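Local coordinates for protein alpha-amylase (Eisenia fetida, PDB 6M4K) that probably cleaves internal alpha-1,4-glucosidic linkages of starch-like polysaccharides, as a calcium-binding alpha-amylase of glycoside hydrolase family 13, at residues 49-54 with 67-72; 303-308 with 343-348. One frame throughout, in Å; residues are numbered along the deposited sequence. Where two conformers were deposited one is given.

In the fold
Both contacts sit in the catalytic TIM barrel, in or just beyond the ends of its parallel strands, and both are largely buried. The centre of interaction 1 is about 20 Å from the centre of the chain; it folds one long excursion, between strand 44-47 and helix 81-93, back on itself, largely through main-chain bonds. The centre of interaction 2 is closer in, about 11 Å from that of the chain, and the contact joins the loop after strand 295-297 to the end of strand 339-344 and what follows it. Its backbones stay apart, and an arginine-tryptophan stack, an amide-hydroxyl bond and one water span the gap. The nearest atoms of the two contacts are about 6 Å apart.

Interaction 1. Residues 49-54 with 67-72; sequences PPNEHR and YQPVSY
His53 and Pro69 form a single beta bridge, their CA atoms 4.3 Å apart, that closes the long loop between strand 44-47 and helix 81-93 of the TIM barrel. On one side of it Arg54 N donates to Gln68 O at 2.9 Å; on the other, Glu52 O takes two amides from the same face of its carbonyl plane, Val70 N at 2.9 Å and Ser71 N at 3.3 Å. With CG anti to the backbone N (chi1 -180°), the Glu52 chain runs out past Val70 CG1 to Ser71, whose OG donates to the anti lone pair of Glu52 OE1 at 2.6 Å. Asn119 ND2 also binds OE1, and Asp117 N binds OE2. Replacing Glu52 by an alanine would probably leave Ser71 OG and Asn119 ND2 without OE1 and Asp117 N without OE2, and open a gap beside Val70. Asn51 ND2 meets Ser71 O head-on at 3.1 Å. Arg54 and Gln68 run side by side, flat groups 84° apart, Arg54 NH1 2.9 Å from Gln68 OE1. Pro49 CG makes a CH-pi contact over one face of the Tyr67 ring, toward its rim; Tyr67 OH bonds Asp101. So many donors probably stabilise the buried negative charge of Glu52.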
loop_
_atom_site.group_PDB
_atom_site.type_symbol
_atom_site.label_atom_id
_atom_site.label_comp_id
_atom_site.label_asym_id
_atom_site.label_seq_id
_atom_site.Cartn_x
_atom_site.Cartn_y
_atom_site.Cartn_z
ATOM N N PRO A 49 -2.307 -12.323 -1.201
ATOM C CA PRO A 49 -2.253 -13.501 -0.308
ATOM C C PRO A 49 -1.786 -14.735 -1.056
ATOM O O PRO A 49 -2.374 -15.105 -2.084
ATOM C CB PRO A 49 -3.703 -13.634 0.188
ATOM C CG PRO A 49 -4.197 -12.201 0.205
ATOM C CD PRO A 49 -3.565 -11.569 -1.021
ATOM N N PRO A 50 -0.703 -15.375 -0.600
ATOM C CA PRO A 50 -0.086 -16.457 -1.373
ATOM C C PRO A 50 -0.484 -17.839 -0.886
ATOM O O PRO A 50 -0.075 -18.839 -1.489
ATOM C CB PRO A 50 1.407 -16.217 -1.128
ATOM C CG PRO A 50 1.422 -15.743 0.299
ATOM C CD PRO A 50 0.216 -14.849 0.429
ATOM N N ASN A 51 -1.217 -17.916 0.222
ATOM C CA ASN A 51 -1.668 -19.194 0.748
ATOM C C ASN A 51 -2.873 -19.695 -0.052
ATOM O O ASN A 51 -3.456 -18.974 -0.871
ATOM C CB ASN A 51 -2.074 -19.040 2.207
ATOM C CG ASN A 51 -3.200 -18.067 2.365
ATOM O OD1 ASN A 51 -3.016 -16.867 2.154
ATOM N ND2 ASN A 51 -4.383 -18.559 2.693
ATOM N N GLU A 52 -3.262 -20.940 0.216
ATOM C CA GLU A 52 -4.436 -21.505 -0.437
ATOM C C GLU A 52 -5.682 -20.733 -0.039
ATOM O O GLU A 52 -6.006 -20.621 1.149
ATOM C CB GLU A 52 -4.600 -22.973 -0.063
ATOM C CG GLU A 52 -5.818 -23.558 -0.747
ATOM C CD GLU A 52 -6.023 -25.030 -0.503
ATOM O OE1 GLU A 52 -5.532 -25.582 0.510
ATOM O OE2 GLU A 52 -6.710 -25.646 -1.348
ATOM N N HIS A 53 -6.404 -20.244 -1.043
ATOM C CA HIS A 53 -7.588 -19.435 -0.829
ATOM C C HIS A 53 -8.780 -20.050 -1.553
ATOM O O HIS A 53 -8.647 -20.934 -2.404
ATOM C CB HIS A 53 -7.361 -17.999 -1.328
ATOM C CG HIS A 53 -6.883 -17.935 -2.745
ATOM N ND1 HIS A 53 -7.728 -18.083 -3.825
ATOM C CD2 HIS A 53 -5.636 -17.795 -3.258
ATOM C CE1 HIS A 53 -7.025 -18.004 -4.942
ATOM N NE2 HIS A 53 -5.752 -17.834 -4.627
ATOM N N ARG A 54 -9.956 -19.539 -1.210
ATOM C CA ARG A 54 -11.190 -19.981 -1.838
ATOM C C ARG A 54 -11.120 -19.760 -3.342
ATOM O O ARG A 54 -10.560 -18.769 -3.822
ATOM C CB ARG A 54 -12.352 -19.176 -1.255
ATOM C CG ARG A 54 -13.743 -19.711 -1.604
ATOM C CD ARG A 54 -14.839 -18.940 -0.887
ATOM N NE ARG A 54 -16.140 -19.574 -1.127
ATOM C CZ ARG A 54 -17.158 -19.544 -0.272
ATOM N NH1 ARG A 54 -17.050 -18.918 0.889
ATOM N NH2 ARG A 54 -18.294 -20.171 -0.569
ATOM N N TYR A 67 -9.016 -13.299 -0.158
ATOM C CA TYR A 67 -9.131 -12.909 1.240
ATOM C C TYR A 67 -9.971 -13.892 2.048
ATOM O O TYR A 67 -10.379 -13.574 3.169
ATOM C CB TYR A 67 -9.597 -11.449 1.342
ATOM C CG TYR A 67 -8.487 -10.557 0.832
ATOM C CD1 TYR A 67 -7.436 -10.187 1.668
ATOM C CD2 TYR A 67 -8.434 -10.154 -0.497
ATOM C CE1 TYR A 67 -6.374 -9.425 1.199
ATOM C CE2 TYR A 67 -7.382 -9.392 -0.977
ATOM C CZ TYR A 67 -6.356 -9.028 -0.119
ATOM O OH TYR A 67 -5.317 -8.281 -0.628
ATOM N N GLN A 68 -10.192 -15.099 1.508
ATOM C CA GLN A 68 -10.877 -16.197 2.190
ATOM C C GLN A 68 -9.948 -17.401 2.226
ATOM O O GLN A 68 -10.005 -18.279 1.347
ATOM C CB GLN A 68 -12.209 -16.519 1.514
ATOM C CG GLN A 68 -13.204 -15.400 1.715
ATOM C CD GLN A 68 -14.598 -15.756 1.257
ATOM O OE1 GLN A 68 -15.101 -16.848 1.541
ATOM N NE2 GLN A 68 -15.232 -14.841 0.544
ATOM N N PRO A 69 -9.090 -17.497 3.239
ATOM C CA PRO A 69 -8.171 -18.634 3.330
ATOM C C PRO A 69 -8.902 -19.964 3.441
ATOM O O PRO A 69 -9.936 -20.086 4.109
ATOM C CB PRO A 69 -7.369 -18.345 4.603
ATOM C CG PRO A 69 -7.432 -16.863 4.738
ATOM C CD PRO A 69 -8.807 -16.475 4.265
ATOM N N VAL A 70 -8.307 -20.965 2.800
ATOM C CA VAL A 70 -8.738 -22.350 2.905
ATOM C C VAL A 70 -7.706 -23.210 3.631
ATOM O O VAL A 70 -8.067 -24.107 4.400
ATOM C CB VAL A 70 -9.085 -22.908 1.505
ATOM C CG1 VAL A 70 -9.268 -24.433 1.536
ATOM C CG2 VAL A 70 -10.340 -22.222 0.973
ATOM N N SER A 71 -6.421 -22.927 3.439
ATOM C CA SER A 71 -5.361 -23.564 4.213
ATOM C C SER A 71 -4.133 -22.668 4.146
ATOM O O SER A 71 -4.173 -21.572 3.581
ATOM C CB SER A 71 -5.049 -24.976 3.707
ATOM O OG SER A 71 -4.155 -24.922 2.616
ATOM N N TYR A 72 -3.034 -23.139 4.737
ATOM C CA TYR A 72 -1.771 -22.411 4.699
ATOM C C TYR A 72 -0.747 -23.065 3.776
ATOM O O TYR A 72 0.447 -22.753 3.863
ATOM C CB TYR A 72 -1.241 -22.169 6.114
ATOM C CG TYR A 72 -2.264 -21.482 6.996
ATOM C CD1 TYR A 72 -2.576 -20.134 6.823
ATOM C CD2 TYR A 72 -2.935 -22.181 7.994
ATOM C CE1 TYR A 72 -3.527 -19.512 7.620
ATOM C CE2 TYR A 72 -3.881 -21.568 8.793
ATOM C CZ TYR A 72 -4.173 -20.229 8.618
ATOM O OH TYR A 72 -5.118 -19.631 9.422
#

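Interaction 2. Residues 303-308 with 343-348; sequences DNQRGH and MSSYNW
Arg306 lays its guanidinium flat on Trp348, and this stack belongs to the tightly packed part of the contact. CZ of Arg306 stands 4.1 Å from the centroid of the six-membered ring of Trp348, nearly over its middle, with the two planes 22° apart. Nearer the backbone, Arg306 CG packs on the same indole, 3.7 Å from Trp348 CZ2. The ring's rim is met in plane by Gln305 O, 3.5 Å from Trp348 CH2, while Asp357 takes the indole NH. Trp63 makes a further cation-pi contact with Arg306.

Gln305 reaches across beside this pair. Its CG lies between the backbone N and the carbonyl carbon (chi1 71°) and the rest is extended, which carries the amide to Ser345: NE2 of Gln305 donates to Ser345 OG at 2.9 Å, almost straight at 175°. Asp300 is a second acceptor for that NE2, and Glu385 pairs with Ser345 OG. Gln305 OE1, with Met343 CE against it, receives Arg306 NH1 at 2.8 Å on a lone pair in the carbonyl plane. With NE2 donating and OE1 accepting, the amide is probably held in this orientation.

Towards Tyr346 the fit is looser. A water fills in, giving a hydrogen to Gln305 OE1 at 2.8 Å and accepting from Arg306 NH2 at 2.9 Å and Tyr346 N at 3.0 Å; it also sits over the centre of the Tyr346 ring. Arg306 NH2 approaches that ring only obliquely. Beyond Arg306 the chain turns away to solvent-exposed His308.

Asp303 closes the Asn-His-Asp sequence, with Asn301 and His302, that is a family 13 signature, and the contact ties the loops after the seventh and eighth strands together at the C-terminal mouth of the TIM barrel.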
loop_
_atom_site.group_PDB
_atom_site.type_symbol
_atom_site.label_atom_id
_atom_site.label_comp_id
_atom_site.label_asym_id
_atom_site.label_seq_id
_atom_site.Cartn_x
_atom_site.Cartn_y
_atom_site.Cartn_z
ATOM N N ASP A 303 -8.820 -1.943 -1.754
ATOM C CA ASP A 303 -10.191 -1.863 -1.259
ATOM C C ASP A 303 -10.810 -0.515 -1.563
ATOM O O ASP A 303 -11.919 -0.441 -2.110
ATOM C CB ASP A 303 -10.230 -2.010 0.262
ATOM C CG ASP A 303 -10.045 -3.418 0.730
ATOM O OD1 ASP A 303 -10.563 -4.352 0.077
ATOM O OD2 ASP A 303 -9.400 -3.583 1.790
ATOM N N ASN A 304 -10.133 0.566 -1.186
ATOM C CA ASN A 304 -10.760 1.867 -1.316
ATOM C C ASN A 304 -10.713 2.431 -2.726
ATOM O O ASN A 304 -11.502 3.326 -3.030
ATOM C CB ASN A 304 -10.317 2.844 -0.212
ATOM C CG ASN A 304 -8.860 3.272 -0.320
ATOM O OD1 ASN A 304 -8.233 3.166 -1.375
ATOM N ND2 ASN A 304 -8.335 3.833 0.774
ATOM N N GLN A 305 -9.872 1.895 -3.617
ATOM C CA GLN A 305 -10.021 2.282 -5.022
ATOM C C GLN A 305 -11.288 1.699 -5.642
ATOM O O GLN A 305 -11.662 2.103 -6.749
ATOM C CB GLN A 305 -8.780 1.942 -5.869
ATOM C CG GLN A 305 -8.575 0.456 -6.133
ATOM C CD GLN A 305 -7.412 0.111 -7.068
ATOM O OE1 GLN A 305 -7.347 -1.022 -7.561
ATOM N NE2 GLN A 305 -6.510 1.062 -7.329
ATOM N N ARG A 306 -11.938 0.760 -4.958
ATOM C CA ARG A 306 -13.220 0.189 -5.353
ATOM C C ARG A 306 -14.376 0.804 -4.585
ATOM O O ARG A 306 -15.487 0.254 -4.612
ATOM C CB ARG A 306 -13.209 -1.332 -5.176
ATOM C CG ARG A 306 -12.360 -2.007 -6.233
ATOM C CD ARG A 306 -11.925 -3.457 -5.935
ATOM N NE ARG A 306 -11.285 -3.924 -7.150
ATOM C CZ ARG A 306 -10.058 -3.586 -7.528
ATOM N NH1 ARG A 306 -9.264 -2.900 -6.707
ATOM N NH2 ARG A 306 -9.601 -3.964 -8.709
ATOM N N GLY A 307 -14.146 1.922 -3.896
ATOM C CA GLY A 307 -15.219 2.649 -3.248
ATOM C C GLY A 307 -15.598 2.159 -1.874
ATOM O O GLY A 307 -16.623 2.599 -1.338
ATOM N N HIS A 308 -14.809 1.264 -1.281
ATOM C CA HIS A 308 -15.155 0.669 0.002
ATOM C C HIS A 308 -14.687 1.481 1.208
ATOM O O HIS A 308 -15.031 1.122 2.339
ATOM C CB HIS A 308 -14.624 -0.768 0.070
ATOM C CG HIS A 308 -15.142 -1.651 -1.026
ATOM N ND1 HIS A 308 -14.481 -2.785 -1.444
ATOM C CD2 HIS A 308 -16.247 -1.551 -1.803
ATOM C CE1 HIS A 308 -15.165 -3.357 -2.421
ATOM N NE2 HIS A 308 -16.240 -2.628 -2.657
ATOM N N MET A 343 0.277 1.992 -4.713
ATOM C CA MET A 343 -0.576 0.992 -5.333
ATOM C C MET A 343 -0.148 0.758 -6.780
ATOM O O MET A 343 0.291 1.677 -7.478
ATOM C CB MET A 343 -2.016 1.515 -5.309
ATOM C CG MET A 343 -3.053 0.587 -5.924
ATOM S SD MET A 343 -3.102 -0.959 -5.009
ATOM C CE MET A 343 -4.207 -1.889 -6.079
ATOM N N SER A 344 -0.272 -0.484 -7.233
ATOM C CA SER A 344 -0.123 -0.814 -8.647
ATOM C C SER A 344 -1.320 -1.663 -9.050
ATOM O O SER A 344 -1.530 -2.748 -8.497
ATOM C CB SER A 344 1.198 -1.534 -8.935
ATOM O OG SER A 344 1.481 -1.485 -10.326
ATOM N N SER A 345 -2.106 -1.153 -10.002
ATOM C CA SER A 345 -3.471 -1.616 -10.225
ATOM C C SER A 345 -3.654 -2.304 -11.572
ATOM O O SER A 345 -2.827 -2.202 -12.483
ATOM C CB SER A 345 -4.435 -0.428 -10.201
ATOM O OG SER A 345 -4.237 0.364 -9.048
ATOM N N TYR A 346 -4.811 -2.953 -11.692
ATOM C CA TYR A 346 -5.325 -3.351 -12.990
ATOM C C TYR A 346 -6.630 -2.615 -13.277
ATOM O O TYR A 346 -7.341 -2.173 -12.375
ATOM C CB TYR A 346 -5.508 -4.870 -13.079
ATOM C CG TYR A 346 -6.473 -5.502 -12.087
ATOM C CD1 TYR A 346 -7.848 -5.436 -12.296
ATOM C CD2 TYR A 346 -6.012 -6.203 -10.969
ATOM C CE1 TYR A 346 -8.732 -6.028 -11.424
ATOM C CE2 TYR A 346 -6.896 -6.805 -10.089
ATOM C CZ TYR A 346 -8.258 -6.723 -10.319
ATOM O OH TYR A 346 -9.124 -7.339 -9.457
ATOM N N ASN A 347 -6.947 -2.509 -14.565
ATOM C CA ASN A 347 -8.192 -1.895 -15.006
ATOM C C ASN A 347 -9.344 -2.885 -14.888
ATOM O O ASN A 347 -9.169 -4.098 -15.007
ATOM C CB ASN A 347 -8.031 -1.446 -16.459
ATOM C CG ASN A 347 -8.993 -0.341 -16.849
ATOM O OD1 ASN A 347 -9.750 0.167 -16.032
ATOM N ND2 ASN A 347 -8.947 0.047 -18.120
ATOM N N TRP A 348 -10.531 -2.354 -14.656
ATOM C CA TRP A 348 -11.733 -3.171 -14.612
ATOM C C TRP A 348 -12.903 -2.274 -14.974
ATOM O O TRP A 348 -12.772 -1.045 -14.958
ATOM C CB TRP A 348 -11.928 -3.824 -13.231
ATOM C CG TRP A 348 -12.547 -2.933 -12.179
ATOM C CD1 TRP A 348 -13.871 -2.879 -11.817
ATOM C CD2 TRP A 348 -11.867 -1.983 -11.341
ATOM N NE1 TRP A 348 -14.051 -1.952 -10.810
ATOM C CE2 TRP A 348 -12.838 -1.388 -10.506
ATOM C CE3 TRP A 348 -10.528 -1.580 -11.214
ATOM C CZ2 TRP A 348 -12.516 -0.416 -9.566
ATOM C CZ3 TRP A 348 -10.212 -0.610 -10.268
ATOM C CH2 TRP A 348 -11.206 -0.040 -9.465
HETATM O O HOH W 1 -7.058 -2.828 -9.649
#